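Local coordinates for glycosylation Associate Protein 1 (Streptococcus agalactiae serotype V, PDB 6OYC) that is a GT-B-clan protein that probably serves, with its Gap2 and Gap3 partners, in the glycosylation and accessory Sec export of surface glycoproteins, at residues 425-439 with 446-458. Numbering follows the deposited sequence.
Sequences RLIIDISKIPDLYTQ and GIPQINTILTEFV
Gln439 and Phe457 illustrate how a beta-alpha-beta unit packs the start of its helix against the loop beyond its second strand. Gln439 CB sits over the centre of one ring face, 3.8 Å from the Phe457 centroid, a CH-pi contact, while Leu436 CD1 approaches obliquely. With CG beside the backbone N (chi1 -65°) and the chain extended beyond it, the Gln439 amide runs on past Phe457 CD2, bringing NE2 against Thr455 CG2. There a water accepts from Gln439 NE2 and Thr455 OG1 and donates to Gln449 OE1 and Asn451 OD1. The other end of the Asn451 amide is used too: ND2 donates to Asp429 O (3.1 Å), on a lone pair in the carbonyl plane and nearly straight at 173°. Thr452 OG1 instead meets Ile430 O from above the carbonyl plane, at 2.7 Å. Farther along, the Ile453 CD1 methyl comes up against Pro434 CD at 3.5 Å. Parallel bridges pair Ile427 with Gln449 and Ile428 with Ile450; the side chains of each pair lie side by side and point the same way, the two pairs on opposite faces. Strand 426-428 lies between 318-323 and 449-451 in the six-stranded parallel sheet; helix 473-481 packs on Ile428 and Ile450, and Pro448 also meets helix 484-502.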
loop_
_atom_site.group_PDB
_atom_site.type_symbol
_atom_site.label_atom_id
_atom_site.label_comp_id
_atom_site.label_asym_id
_atom_site.label_seq_id
_atom_site.Cartn_x
_atom_site.Cartn_y
_atom_site.Cartn_z
ATOM N N ARG A 425 -12.197 5.102 -19.624
ATOM C CA ARG A 425 -13.334 4.323 -20.088
ATOM C C ARG A 425 -13.111 2.825 -19.915
ATOM O O ARG A 425 -14.043 2.090 -19.559
ATOM C CB ARG A 425 -13.600 4.654 -21.561
ATOM C CG ARG A 425 -14.983 4.281 -22.044
ATOM C CD ARG A 425 -16.058 5.076 -21.334
ATOM N NE ARG A 425 -17.356 4.860 -21.951
ATOM C CZ ARG A 425 -18.512 5.265 -21.434
ATOM N NH1 ARG A 425 -18.540 5.916 -20.275
ATOM N NH2 ARG A 425 -19.646 5.008 -22.077
ATOM N N LEU A 426 -11.887 2.357 -20.152
ATOM C CA LEU A 426 -11.634 0.928 -20.254
ATOM C C LEU A 426 -10.267 0.595 -19.670
ATOM O O LEU A 426 -9.281 1.278 -19.967
ATOM C CB LEU A 426 -11.717 0.470 -21.717
ATOM C CG LEU A 426 -11.590 -1.025 -22.015
ATOM C CD1 LEU A 426 -12.706 -1.820 -21.342
ATOM C CD2 LEU A 426 -11.589 -1.269 -23.537
ATOM N N ILE A 427 -10.221 -0.461 -18.851
ATOM C CA ILE A 427 -8.986 -0.992 -18.282
ATOM C C ILE A 427 -8.604 -2.254 -19.047
ATOM O O ILE A 427 -9.433 -3.158 -19.220
ATOM C CB ILE A 427 -9.158 -1.288 -16.778
ATOM C CG1 ILE A 427 -9.071 -0.001 -15.950
ATOM C CG2 ILE A 427 -8.119 -2.296 -16.281
ATOM C CD1 ILE A 427 -9.592 -0.180 -14.506
ATOM N N ILE A 428 -7.365 -2.326 -19.518
ATOM C CA ILE A 428 -6.863 -3.538 -20.163
ATOM C C ILE A 428 -5.620 -4.028 -19.423
ATOM O O ILE A 428 -4.594 -3.332 -19.362
ATOM C CB ILE A 428 -6.555 -3.334 -21.654
ATOM C CG1 ILE A 428 -7.839 -3.032 -22.430
ATOM C CG2 ILE A 428 -5.960 -4.616 -22.221
ATOM C CD1 ILE A 428 -7.631 -2.953 -23.936
ATOM N N ASP A 429 -5.706 -5.239 -18.887
ATOM C CA ASP A 429 -4.555 -5.910 -18.289
ATOM C C ASP A 429 -4.659 -7.370 -18.715
ATOM O O ASP A 429 -5.470 -8.127 -18.166
ATOM C CB ASP A 429 -4.548 -5.752 -16.773
ATOM C CG ASP A 429 -3.225 -6.154 -16.149
ATOM O OD1 ASP A 429 -2.402 -6.802 -16.845
ATOM O OD2 ASP A 429 -3.019 -5.814 -14.956
ATOM N N ILE A 430 -3.862 -7.756 -19.709
ATOM C CA ILE A 430 -4.047 -9.039 -20.378
ATOM C C ILE A 430 -2.935 -10.028 -20.045
ATOM O O ILE A 430 -2.898 -11.120 -20.620
ATOM C CB ILE A 430 -4.180 -8.874 -21.901
ATOM C CG1 ILE A 430 -3.016 -8.056 -22.463
ATOM C CG2 ILE A 430 -5.529 -8.257 -22.269
ATOM C CD1 ILE A 430 -2.878 -8.174 -23.950
ATOM N N SER A 431 -2.035 -9.686 -19.126
ATOM C CA SER A 431 -1.015 -10.634 -18.709
ATOM C C SER A 431 -1.655 -11.761 -17.904
ATOM O O SER A 431 -2.820 -11.688 -17.501
ATOM C CB SER A 431 0.075 -9.936 -17.891
ATOM O OG SER A 431 -0.240 -9.948 -16.507
ATOM N N LYS A 432 -0.874 -12.815 -17.647
ATOM C CA LYS A 432 -1.406 -13.912 -16.841
ATOM C C LYS A 432 -1.480 -13.590 -15.361
ATOM O O LYS A 432 -2.172 -14.307 -14.642
ATOM C CB LYS A 432 -0.590 -15.190 -17.023
ATOM C CG LYS A 432 -0.169 -15.465 -18.450
ATOM C CD LYS A 432 0.933 -16.513 -18.473
ATOM C CE LYS A 432 1.549 -16.596 -19.838
ATOM N NZ LYS A 432 0.896 -17.642 -20.649
ATOM N N ILE A 433 -0.792 -12.547 -14.889
ATOM C CA ILE A 433 -0.886 -12.119 -13.490
ATOM C C ILE A 433 -1.266 -10.643 -13.456
ATOM O O ILE A 433 -0.387 -9.779 -13.317
ATOM C CB ILE A 433 0.428 -12.358 -12.728
ATOM C CG1 ILE A 433 0.999 -13.737 -13.057
ATOM C CG2 ILE A 433 0.203 -12.224 -11.222
ATOM C CD1 ILE A 433 2.426 -13.943 -12.580
ATOM N N PRO A 434 -2.542 -10.306 -13.609
ATOM C CA PRO A 434 -2.916 -8.894 -13.655
ATOM C C PRO A 434 -2.663 -8.219 -12.321
ATOM O O PRO A 434 -2.717 -8.843 -11.257
ATOM C CB PRO A 434 -4.410 -8.919 -14.012
ATOM C CG PRO A 434 -4.846 -10.308 -13.869
ATOM C CD PRO A 434 -3.642 -11.185 -14.026
ATOM N N ASP A 435 -2.334 -6.931 -12.399
ATOM C CA ASP A 435 -2.054 -6.134 -11.213
ATOM C C ASP A 435 -3.264 -6.098 -10.271
ATOM O O ASP A 435 -4.396 -5.807 -10.685
ATOM C CB ASP A 435 -1.640 -4.720 -11.633
ATOM C CG ASP A 435 -1.355 -3.816 -10.439
ATOM O OD1 ASP A 435 -0.332 -4.034 -9.778
ATOM O OD2 ASP A 435 -2.160 -2.903 -10.152
ATOM N N LEU A 436 -3.016 -6.409 -8.999
ATOM C CA LEU A 436 -4.099 -6.523 -8.027
ATOM C C LEU A 436 -4.764 -5.179 -7.776
ATOM O O LEU A 436 -5.999 -5.073 -7.804
ATOM C CB LEU A 436 -3.572 -7.103 -6.711
ATOM C CG LEU A 436 -4.600 -7.073 -5.570
ATOM C CD1 LEU A 436 -5.749 -8.005 -5.929
ATOM C CD2 LEU A 436 -3.999 -7.444 -4.199
ATOM N N TYR A 437 -3.966 -4.137 -7.506
ATOM C CA TYR A 437 -4.570 -2.860 -7.169
ATOM C C TYR A 437 -5.409 -2.335 -8.332
ATOM O O TYR A 437 -6.482 -1.762 -8.122
ATOM C CB TYR A 437 -3.517 -1.826 -6.760
ATOM C CG TYR A 437 -4.249 -0.565 -6.342
ATOM C CD1 TYR A 437 -4.980 -0.534 -5.159
ATOM C CD2 TYR A 437 -4.298 0.553 -7.163
ATOM C CE1 TYR A 437 -5.701 0.601 -4.776
ATOM C CE2 TYR A 437 -5.024 1.705 -6.780
ATOM C CZ TYR A 437 -5.722 1.715 -5.590
ATOM O OH TYR A 437 -6.450 2.823 -5.198
ATOM N N THR A 438 -4.943 -2.542 -9.566
ATOM C CA THR A 438 -5.713 -2.145 -10.744
ATOM C C THR A 438 -7.061 -2.856 -10.790
ATOM O O THR A 438 -8.080 -2.243 -11.131
ATOM C CB THR A 438 -4.903 -2.430 -12.013
ATOM O OG1 THR A 438 -3.674 -1.698 -11.960
ATOM C CG2 THR A 438 -5.667 -2.015 -13.267
ATOM N N GLN A 439 -7.088 -4.150 -10.455
ATOM C CA GLN A 439 -8.361 -4.869 -10.388
ATOM C C GLN A 439 -9.283 -4.256 -9.338
ATOM O O GLN A 439 -10.477 -4.050 -9.592
ATOM C CB GLN A 439 -8.122 -6.345 -10.083
ATOM C CG GLN A 439 -7.378 -7.089 -11.155
ATOM C CD GLN A 439 -7.175 -8.536 -10.786
ATOM O OE1 GLN A 439 -6.401 -8.868 -9.872
ATOM N NE2 GLN A 439 -7.889 -9.413 -11.472
ATOM N N GLY A 446 -16.228 1.038 -11.316
ATOM C CA GLY A 446 -17.111 0.614 -12.369
ATOM C C GLY A 446 -16.472 0.516 -13.729
ATOM O O GLY A 446 -17.125 0.036 -14.656
ATOM N N ILE A 447 -15.234 0.974 -13.886
ATOM C CA ILE A 447 -14.558 0.862 -15.181
ATOM C C ILE A 447 -14.439 -0.613 -15.552
ATOM O O ILE A 447 -13.973 -1.428 -14.723
ATOM C CB ILE A 447 -13.179 1.532 -15.132
ATOM C CG1 ILE A 447 -13.308 3.006 -14.727
ATOM C CG2 ILE A 447 -12.451 1.389 -16.477
ATOM C CD1 ILE A 447 -11.975 3.761 -14.714
ATOM N N PRO A 448 -14.873 -1.018 -16.748
ATOM C CA PRO A 448 -14.807 -2.438 -17.117
ATOM C C PRO A 448 -13.380 -2.862 -17.455
ATOM O O PRO A 448 -12.570 -2.070 -17.953
ATOM C CB PRO A 448 -15.725 -2.520 -18.348
ATOM C CG PRO A 448 -15.574 -1.143 -19.004
ATOM C CD PRO A 448 -15.426 -0.171 -17.827
ATOM N N GLN A 449 -13.078 -4.135 -17.188
ATOM C CA GLN A 449 -11.723 -4.658 -17.333
ATOM C C GLN A 449 -11.647 -5.772 -18.367
ATOM O O GLN A 449 -12.463 -6.691 -18.356
ATOM C CB GLN A 449 -11.203 -5.218 -16.007
ATOM C CG GLN A 449 -11.204 -4.241 -14.890
ATOM C CD GLN A 449 -11.031 -4.944 -13.566
ATOM O OE1 GLN A 449 -9.969 -5.496 -13.274
ATOM N NE2 GLN A 449 -12.085 -4.951 -12.769
ATOM N N ILE A 450 -10.626 -5.737 -19.210
ATOM C CA ILE A 450 -10.371 -6.821 -20.156
ATOM C C ILE A 450 -9.174 -7.625 -19.661
ATOM O O ILE A 450 -8.064 -7.090 -19.542
ATOM C CB ILE A 450 -10.130 -6.306 -21.585
ATOM C CG1 ILE A 450 -11.366 -5.584 -22.126
ATOM C CG2 ILE A 450 -9.741 -7.479 -22.494
ATOM C CD1 ILE A 450 -11.155 -4.982 -23.509
ATOM N N ASN A 451 -9.395 -8.912 -19.403
ATOM C CA ASN A 451 -8.373 -9.850 -18.960
ATOM C C ASN A 451 -8.311 -11.027 -19.934
ATOM O O ASN A 451 -9.221 -11.243 -20.734
ATOM C CB ASN A 451 -8.659 -10.349 -17.528
ATOM C CG ASN A 451 -8.934 -9.208 -16.536
ATOM O OD1 ASN A 451 -9.953 -9.199 -15.858
ATOM N ND2 ASN A 451 -8.024 -8.236 -16.469
ATOM N N THR A 452 -7.226 -11.794 -19.872
ATOM C CA THR A 452 -7.159 -13.076 -20.564
ATOM C C THR A 452 -7.409 -14.259 -19.642
ATOM O O THR A 452 -7.309 -15.402 -20.088
ATOM C CB THR A 452 -5.795 -13.269 -21.232
ATOM O OG1 THR A 452 -4.759 -13.055 -20.264
ATOM C CG2 THR A 452 -5.631 -12.319 -22.380
ATOM N N ILE A 453 -7.691 -14.022 -18.361
ATOM C CA ILE A 453 -7.880 -15.093 -17.396
ATOM C C ILE A 453 -9.104 -14.776 -16.553
ATOM O O ILE A 453 -9.531 -13.625 -16.445
ATOM C CB ILE A 453 -6.654 -15.280 -16.482
ATOM C CG1 ILE A 453 -6.604 -14.146 -15.450
ATOM C CG2 ILE A 453 -5.378 -15.295 -17.299
ATOM C CD1 ILE A 453 -5.405 -14.194 -14.541
ATOM N N LEU A 454 -9.668 -15.819 -15.959
ATOM C CA LEU A 454 -10.730 -15.635 -14.991
ATOM C C LEU A 454 -10.139 -15.155 -13.674
ATOM O O LEU A 454 -9.085 -15.619 -13.234
ATOM C CB LEU A 454 -11.502 -16.938 -14.774
ATOM C CG LEU A 454 -12.766 -16.889 -13.900
ATOM C CD1 LEU A 454 -12.472 -17.081 -12.388
ATOM C CD2 LEU A 454 -13.568 -15.598 -14.161
ATOM N N THR A 455 -10.837 -14.217 -13.051
ATOM C CA THR A 455 -10.464 -13.649 -11.770
ATOM C C THR A 455 -11.734 -13.537 -10.954
ATOM O O THR A 455 -12.841 -13.566 -11.492
ATOM C CB THR A 455 -9.804 -12.260 -11.920
ATOM O OG1 THR A 455 -10.776 -11.313 -12.393
ATOM C CG2 THR A 455 -8.632 -12.309 -12.922
ATOM N N GLU A 456 -11.579 -13.393 -9.647
ATOM C CA GLU A 456 -12.772 -13.141 -8.859
ATOM C C GLU A 456 -13.308 -11.727 -9.052
ATOM O O GLU A 456 -14.406 -11.426 -8.570
ATOM C CB GLU A 456 -12.477 -13.407 -7.381
ATOM C CG GLU A 456 -11.904 -14.787 -7.102
ATOM C CD GLU A 456 -12.099 -15.188 -5.650
ATOM O OE1 GLU A 456 -12.493 -14.303 -4.852
ATOM O OE2 GLU A 456 -11.864 -16.375 -5.310
ATOM N N PHE A 457 -12.577 -10.860 -9.746
ATOM C CA PHE A 457 -12.954 -9.458 -9.866
ATOM C C PHE A 457 -13.900 -9.171 -11.017
ATOM O O PHE A 457 -14.588 -8.144 -10.988
ATOM C CB PHE A 457 -11.705 -8.589 -10.046
ATOM C CG PHE A 457 -10.898 -8.460 -8.807
ATOM C CD1 PHE A 457 -11.160 -7.437 -7.899
ATOM C CD2 PHE A 457 -9.909 -9.391 -8.516
ATOM C CE1 PHE A 457 -10.428 -7.327 -6.745
ATOM C CE2 PHE A 457 -9.174 -9.285 -7.360
ATOM C CZ PHE A 457 -9.429 -8.254 -6.477
ATOM N N VAL A 458 -13.915 -10.012 -12.042
ATOM C CA VAL A 458 -14.623 -9.716 -13.281
ATOM C C VAL A 458 -15.602 -10.844 -13.551
ATOM O O VAL A 458 -15.228 -12.021 -13.505
ATOM C CB VAL A 458 -13.654 -9.547 -14.466
ATOM C CG1 VAL A 458 -14.425 -9.535 -15.781
ATOM C CG2 VAL A 458 -12.821 -8.282 -14.302
HETATM O O HOH W 1 -5.505 -11.038 -17.568
HETATM O O HOH W 2 -9.654 -8.509 -13.215
#